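(S)-ureidoglycine--glyoxylate transaminase (Bacillus subtilis, PDB 3ISL) transfers the amino group of (S)-ureidoglycine to glyoxylate, giving oxalurate and glycine in purine breakdown, with pyridoxal 5'-phosphate as cofactor. Local coordinates at residues 18-23 with 365-370; 175-180 with 198-203. All blocks are in the same frame, centred on the assembly; numbering follows the deposited sequence.

Contact 1 of 2, residues 18-23 with 365-370; sequences GPVEVD and GTMGYS
Val20 packs against Ser370 and Met367 at the buried end of this contact. The hydroxyl OG of Ser370 points at the backbone of segment 18-23 and accepts the hydrogen of Glu21 N in a nearly straight bond (3.2 Å, 167° at the hydrogen), while Ile14 O gives it a second partner. The same oxygen lies 3.5 Å from Val20 CB. Beyond it, the two methyls of Val20 divide their work: CG2 faces the Met367 carbonyl, with 3.6 Å from CG2 to O, and CG1 meets the thioether, 4.1 Å from SD, the two side chains crossing at about a right angle.

The solvent side begins at Tyr369, which like Glu21 is partly exposed, although its ring still touches segment 18-23 closely. With its CG anti to the backbone N (chi1 -171°), the ring swings back against segment 18-23, and Asp23 CA sits over one face as a CH-pi contact, 4.0 Å from the centroid. Glu21 OE1 reaches the ring edge near its plane, 3.7 Å from CD2, but its salt bridge is with Arg372. Asp23 OD2 passes 3.5 Å from Tyr369 CD1 and pairs with Arg25; Asp23 also N-caps helix 24-29. The arrangement belongs to the fold-type I aminotransferase architecture of class V, where the N-terminal segment packs against the C-terminal part of the chain beside the cofactor site.

Contact 2 of 2, residues 175-180 with 198-203; sequences ATIGGC and KCLSVP. With PLP (pyridoxal-5'-phosphate), chain C.
Cys199 presses into the bend of segment 175-180, next to the cofactor lysine of this class-V, fold-type I aminotransferase; a type I beta turn from Lys198 to Ser201 carries it there. Its CB lies 3.2 Å from Ile177 O and 3.5 Å from Gly179 N, tucked against the peptide backbone. With SG anti to its own carbonyl carbon (chi1 -61°), the sulfur lies 3.6 Å from Ala175 O and also touches Gly179 CA. A CB on Gly179 would run into that sulfur, and one on Gly178, whose phi is positive, into Leu200 CD2, consistent with glycine at both positions. Leu200 forms the other flank: CG packs on Ile177 CG2 at 4.1 Å, and CD2 rests on Gly178 CA at 3.8 Å, with Leu56 of helix 40-56 touching both Ile177 and Leu200. With CG and both methyls gone, an alanine here is likely to open a gap over Gly178 CA and to leave Ile177 CG2 without its leucine neighbour. On the cofactor side, extended Lys198 passes Ala175 CA with its CD at 3.9 Å, and Lys198 NZ is bonded to PLP C4A at 1.3 Å, a length consistent with an internal aldimine.

Contact 2 is nested inside the chain loop closed by contact 1, and their centres lie about 8 Å apart. Ser201, at the end of the turn in 198-203, ties them together: its OG is 2.8 Å from Tyr369 N and 2.9 Å from Glu21 O, so one hydroxyl probably hydrogen-bonds to both segments of contact 1. Val20 CG2 also packs 3.4 Å from Lys198 O, and the side chains of Met367 and Lys198 come within about 4 Å. Contact 2 carries the cofactor on Lys198, whereas contact 1 comes near it without a bond, Gly18 lying about 6 Å from PLP at the nearest atoms. Thr267 OG1 of the second subunit also hydrogen-bonds to PLP.

Contact 1 of 2, residues 18-23 with 365-370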
loop_
_atom_site.group_PDB
_atom_site.type_symbol
_atom_site.label_atom_id
_atom_site.label_comp_id
_atom_site.label_asym_id
_atom_site.label_seq_id
_atom_site.Cartn_x
_atom_site.Cartn_y
_atom_site.Cartn_z
ATOM N N GLY A 18 -16.957 2.231 -5.426
ATOM C CA GLY A 18 -15.733 1.695 -4.868
ATOM C C GLY A 18 -15.543 2.161 -3.449
ATOM O O GLY A 18 -15.965 3.257 -3.102
ATOM N N PRO A 19 -14.931 1.318 -2.612
ATOM C CA PRO A 19 -14.525 -0.031 -2.965
ATOM C C PRO A 19 -15.735 -1.001 -3.004
ATOM O O PRO A 19 -16.634 -0.899 -2.134
ATOM C CB PRO A 19 -13.576 -0.415 -1.814
ATOM C CG PRO A 19 -14.085 0.424 -0.652
ATOM C CD PRO A 19 -14.501 1.700 -1.255
ATOM N N VAL A 20 -15.722 -1.931 -3.978
ATOM C CA VAL A 20 -16.801 -2.861 -4.154
ATOM C C VAL A 20 -16.518 -4.273 -3.624
ATOM O O VAL A 20 -15.446 -4.537 -3.050
ATOM C CB VAL A 20 -17.272 -2.865 -5.656
ATOM C CG1 VAL A 20 -17.626 -1.412 -6.079
ATOM C CG2 VAL A 20 -16.164 -3.445 -6.581
ATOM N N GLU A 21 -17.447 -5.187 -3.799
ATOM C CA GLU A 21 -17.309 -6.533 -3.222
ATOM C C GLU A 21 -16.231 -7.251 -4.009
ATOM O O GLU A 21 -16.059 -7.021 -5.227
ATOM C CB GLU A 21 -18.604 -7.313 -3.391
ATOM C CG GLU A 21 -19.724 -6.912 -2.542
ATOM C CD GLU A 21 -21.022 -7.434 -3.070
ATOM O OE1 GLU A 21 -21.058 -8.528 -3.717
ATOM O OE2 GLU A 21 -22.015 -6.730 -2.847
ATOM N N VAL A 22 -15.513 -8.137 -3.333
ATOM C CA VAL A 22 -14.450 -8.955 -3.924
ATOM C C VAL A 22 -14.962 -10.337 -4.303
ATOM O O VAL A 22 -15.654 -11.005 -3.452
ATOM C CB VAL A 22 -13.327 -9.022 -2.909
ATOM C CG1 VAL A 22 -12.190 -9.927 -3.342
ATOM C CG2 VAL A 22 -12.784 -7.581 -2.767
ATOM N N ASP A 23 -14.615 -10.831 -5.505
ATOM C CA ASP A 23 -14.995 -12.226 -5.826
ATOM C C ASP A 23 -14.498 -13.171 -4.705
ATOM O O ASP A 23 -13.354 -13.031 -4.247
ATOM C CB ASP A 23 -14.411 -12.691 -7.198
ATOM C CG ASP A 23 -15.024 -14.037 -7.696
ATOM O OD1 ASP A 23 -14.861 -15.083 -7.035
ATOM O OD2 ASP A 23 -15.704 -14.084 -8.741
ATOM N N GLY A 365 -22.905 2.331 -8.134
ATOM C CA GLY A 365 -21.824 1.653 -8.879
ATOM C C GLY A 365 -22.319 0.271 -9.274
ATOM O O GLY A 365 -23.121 -0.344 -8.519
ATOM N N THR A 366 -21.946 -0.203 -10.465
ATOM C CA THR A 366 -22.227 -1.600 -10.890
ATOM C C THR A 366 -20.879 -2.036 -11.443
ATOM O O THR A 366 -20.700 -2.056 -12.631
ATOM C CB THR A 366 -23.324 -1.696 -12.031
ATOM O OG1 THR A 366 -23.083 -0.672 -13.005
ATOM C CG2 THR A 366 -24.727 -1.501 -11.485
ATOM N N MET A 367 -19.916 -2.331 -10.568
ATOM C CA MET A 367 -18.545 -2.617 -10.955
ATOM C C MET A 367 -18.101 -4.018 -10.527
ATOM O O MET A 367 -18.314 -4.390 -9.358
ATOM C CB MET A 367 -17.585 -1.632 -10.205
ATOM C CG MET A 367 -17.787 -0.120 -10.593
ATOM S SD MET A 367 -16.885 0.877 -9.430
ATOM C CE MET A 367 -16.532 2.335 -10.456
ATOM N N GLY A 368 -17.398 -4.762 -11.409
ATOM C CA GLY A 368 -16.783 -5.964 -10.972
ATOM C C GLY A 368 -17.758 -6.988 -10.408
ATOM O O GLY A 368 -18.847 -7.226 -10.972
ATOM N N TYR A 369 -17.393 -7.590 -9.283
ATOM C CA TYR A 369 -18.203 -8.673 -8.708
ATOM C C TYR A 369 -19.566 -8.151 -8.230
ATOM O O TYR A 369 -20.514 -8.912 -8.139
ATOM C CB TYR A 369 -17.466 -9.308 -7.528
ATOM C CG TYR A 369 -18.184 -10.568 -7.066
ATOM C CD1 TYR A 369 -18.154 -11.741 -7.866
ATOM C CD2 TYR A 369 -18.923 -10.573 -5.904
ATOM C CE1 TYR A 369 -18.822 -12.880 -7.490
ATOM C CE2 TYR A 369 -19.631 -11.731 -5.515
ATOM C CZ TYR A 369 -19.585 -12.867 -6.326
ATOM O OH TYR A 369 -20.251 -14.018 -5.927
ATOM N N SER A 370 -19.627 -6.879 -7.813
ATOM C CA SER A 370 -20.893 -6.181 -7.471
ATOM C C SER A 370 -21.861 -5.985 -8.667
ATOM O O SER A 370 -23.115 -5.725 -8.503
ATOM C CB SER A 370 -20.504 -4.806 -6.882
ATOM O OG SER A 370 -20.113 -4.948 -5.494
#

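Contact 2 of 2, residues 175-180 with 198-203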
loop_
_atom_site.group_PDB
_atom_site.type_symbol
_atom_site.label_atom_id
_atom_site.label_comp_id
_atom_site.label_asym_id
_atom_site.label_seq_id
_atom_site.Cartn_x
_atom_site.Cartn_y
_atom_site.Cartn_z
ATOM N N ALA A 175 -11.150 3.951 -12.429
ATOM C CA ALA A 175 -12.528 3.546 -12.335
ATOM C C ALA A 175 -12.985 2.738 -13.518
ATOM O O ALA A 175 -14.092 2.234 -13.484
ATOM C CB ALA A 175 -13.437 4.781 -12.249
ATOM N N THR A 176 -12.252 2.774 -14.616
ATOM C CA THR A 176 -12.714 2.116 -15.860
ATOM C C THR A 176 -11.980 0.784 -16.103
ATOM O O THR A 176 -12.537 -0.116 -16.703
ATOM C CB THR A 176 -12.558 3.003 -17.108
ATOM O OG1 THR A 176 -11.210 3.423 -17.145
ATOM C CG2 THR A 176 -13.439 4.243 -16.968
ATOM N N ILE A 177 -10.749 0.640 -15.610
ATOM C CA ILE A 177 -10.014 -0.557 -16.019
ATOM C C ILE A 177 -10.760 -1.832 -15.558
ATOM O O ILE A 177 -11.206 -1.929 -14.374
ATOM C CB ILE A 177 -8.563 -0.548 -15.416
ATOM C CG1 ILE A 177 -7.605 -1.556 -16.153
ATOM C CG2 ILE A 177 -8.572 -0.740 -13.804
ATOM C CD1 ILE A 177 -7.552 -1.413 -17.734
ATOM N N GLY A 178 -10.877 -2.826 -16.466
ATOM C CA GLY A 178 -11.591 -4.089 -16.208
ATOM C C GLY A 178 -13.133 -4.018 -16.256
ATOM O O GLY A 178 -13.817 -5.028 -16.068
ATOM N N GLY A 179 -13.660 -2.842 -16.547
ATOM C CA GLY A 179 -15.121 -2.620 -16.587
ATOM C C GLY A 179 -15.601 -2.005 -17.893
ATOM O O GLY A 179 -16.667 -2.371 -18.400
ATOM N N CYS A 180 -14.820 -1.055 -18.394
ATOM C CA CYS A 180 -15.055 -0.347 -19.654
ATOM C C CYS A 180 -13.807 -0.493 -20.475
ATOM O O CYS A 180 -12.689 -0.587 -19.921
ATOM C CB CYS A 180 -15.272 1.190 -19.456
ATOM S SG CYS A 180 -16.362 1.586 -18.042
ATOM N N LYS A 198 -12.158 -1.310 -7.687
ATOM C CA LYS A 198 -13.252 -0.917 -8.583
ATOM C C LYS A 198 -13.616 -2.049 -9.539
ATOM O O LYS A 198 -13.909 -3.116 -9.066
ATOM C CB LYS A 198 -12.986 0.438 -9.233
ATOM C CG LYS A 198 -13.022 1.560 -8.070
ATOM C CD LYS A 198 -12.835 3.042 -8.517
ATOM C CE LYS A 198 -12.470 3.862 -7.288
ATOM N NZ LYS A 198 -12.693 5.297 -7.314
ATOM N N CYS A 199 -13.613 -1.858 -10.848
ATOM C CA CYS A 199 -14.036 -2.946 -11.685
ATOM C C CYS A 199 -13.271 -4.279 -11.582
ATOM O O CYS A 199 -13.769 -5.314 -12.085
ATOM C CB CYS A 199 -14.080 -2.450 -13.126
ATOM S SG CYS A 199 -15.241 -1.116 -13.234
ATOM N N LEU A 200 -12.049 -4.233 -11.045
ATOM C CA LEU A 200 -11.221 -5.420 -10.781
ATOM C C LEU A 200 -11.636 -6.251 -9.533
ATOM O O LEU A 200 -11.308 -7.426 -9.417
ATOM C CB LEU A 200 -9.691 -5.034 -10.696
ATOM C CG LEU A 200 -9.144 -4.402 -12.025
ATOM C CD1 LEU A 200 -7.630 -4.271 -11.809
ATOM C CD2 LEU A 200 -9.462 -5.267 -13.311
ATOM N N SER A 201 -12.388 -5.642 -8.624
ATOM C CA SER A 201 -12.869 -6.347 -7.421
ATOM C C SER A 201 -11.706 -7.041 -6.704
ATOM O O SER A 201 -11.785 -8.219 -6.315
ATOM C CB SER A 201 -13.977 -7.365 -7.795
ATOM O OG SER A 201 -15.164 -6.629 -7.981
ATOM N N VAL A 202 -10.624 -6.294 -6.563
ATOM C CA VAL A 202 -9.496 -6.698 -5.719
ATOM C C VAL A 202 -9.362 -5.771 -4.531
ATOM O O VAL A 202 -9.557 -4.609 -4.692
ATOM C CB VAL A 202 -8.217 -6.803 -6.592
ATOM C CG1 VAL A 202 -6.921 -6.899 -5.768
ATOM C CG2 VAL A 202 -8.402 -7.976 -7.548
ATOM N N PRO A 203 -9.057 -6.293 -3.310
ATOM C CA PRO A 203 -8.967 -5.349 -2.162
ATOM C C PRO A 203 -8.139 -4.123 -2.518
ATOM O O PRO A 203 -7.101 -4.267 -3.186
ATOM C CB PRO A 203 -8.260 -6.172 -1.078
ATOM C CG PRO A 203 -8.778 -7.529 -1.370
ATOM C CD PRO A 203 -8.764 -7.660 -2.903
HETATM N N1 PLP C . -9.066 8.185 -9.513
HETATM C C2 PLP C . -10.461 7.912 -9.894
HETATM C C2A PLP C . -11.026 8.198 -11.153
HETATM C C3 PLP C . -11.371 7.336 -8.998
HETATM O O3 PLP C . -12.669 7.074 -9.356
HETATM C C4 PLP C . -11.012 6.970 -7.720
HETATM C C4A PLP C . -12.082 6.304 -6.770
HETATM C C5 PLP C . -9.701 7.197 -7.321
HETATM C C6 PLP C . -8.723 7.805 -8.170
HETATM C C5A PLP C . -9.374 6.836 -5.910
HETATM O O4P PLP C . -8.308 6.009 -5.868
HETATM P P PLP C . -7.985 5.542 -4.393
HETATM O O1P PLP C . -9.077 5.941 -3.407
HETATM O O2P PLP C . -6.485 6.229 -4.191
HETATM O O3P PLP C . -7.728 3.882 -4.401
#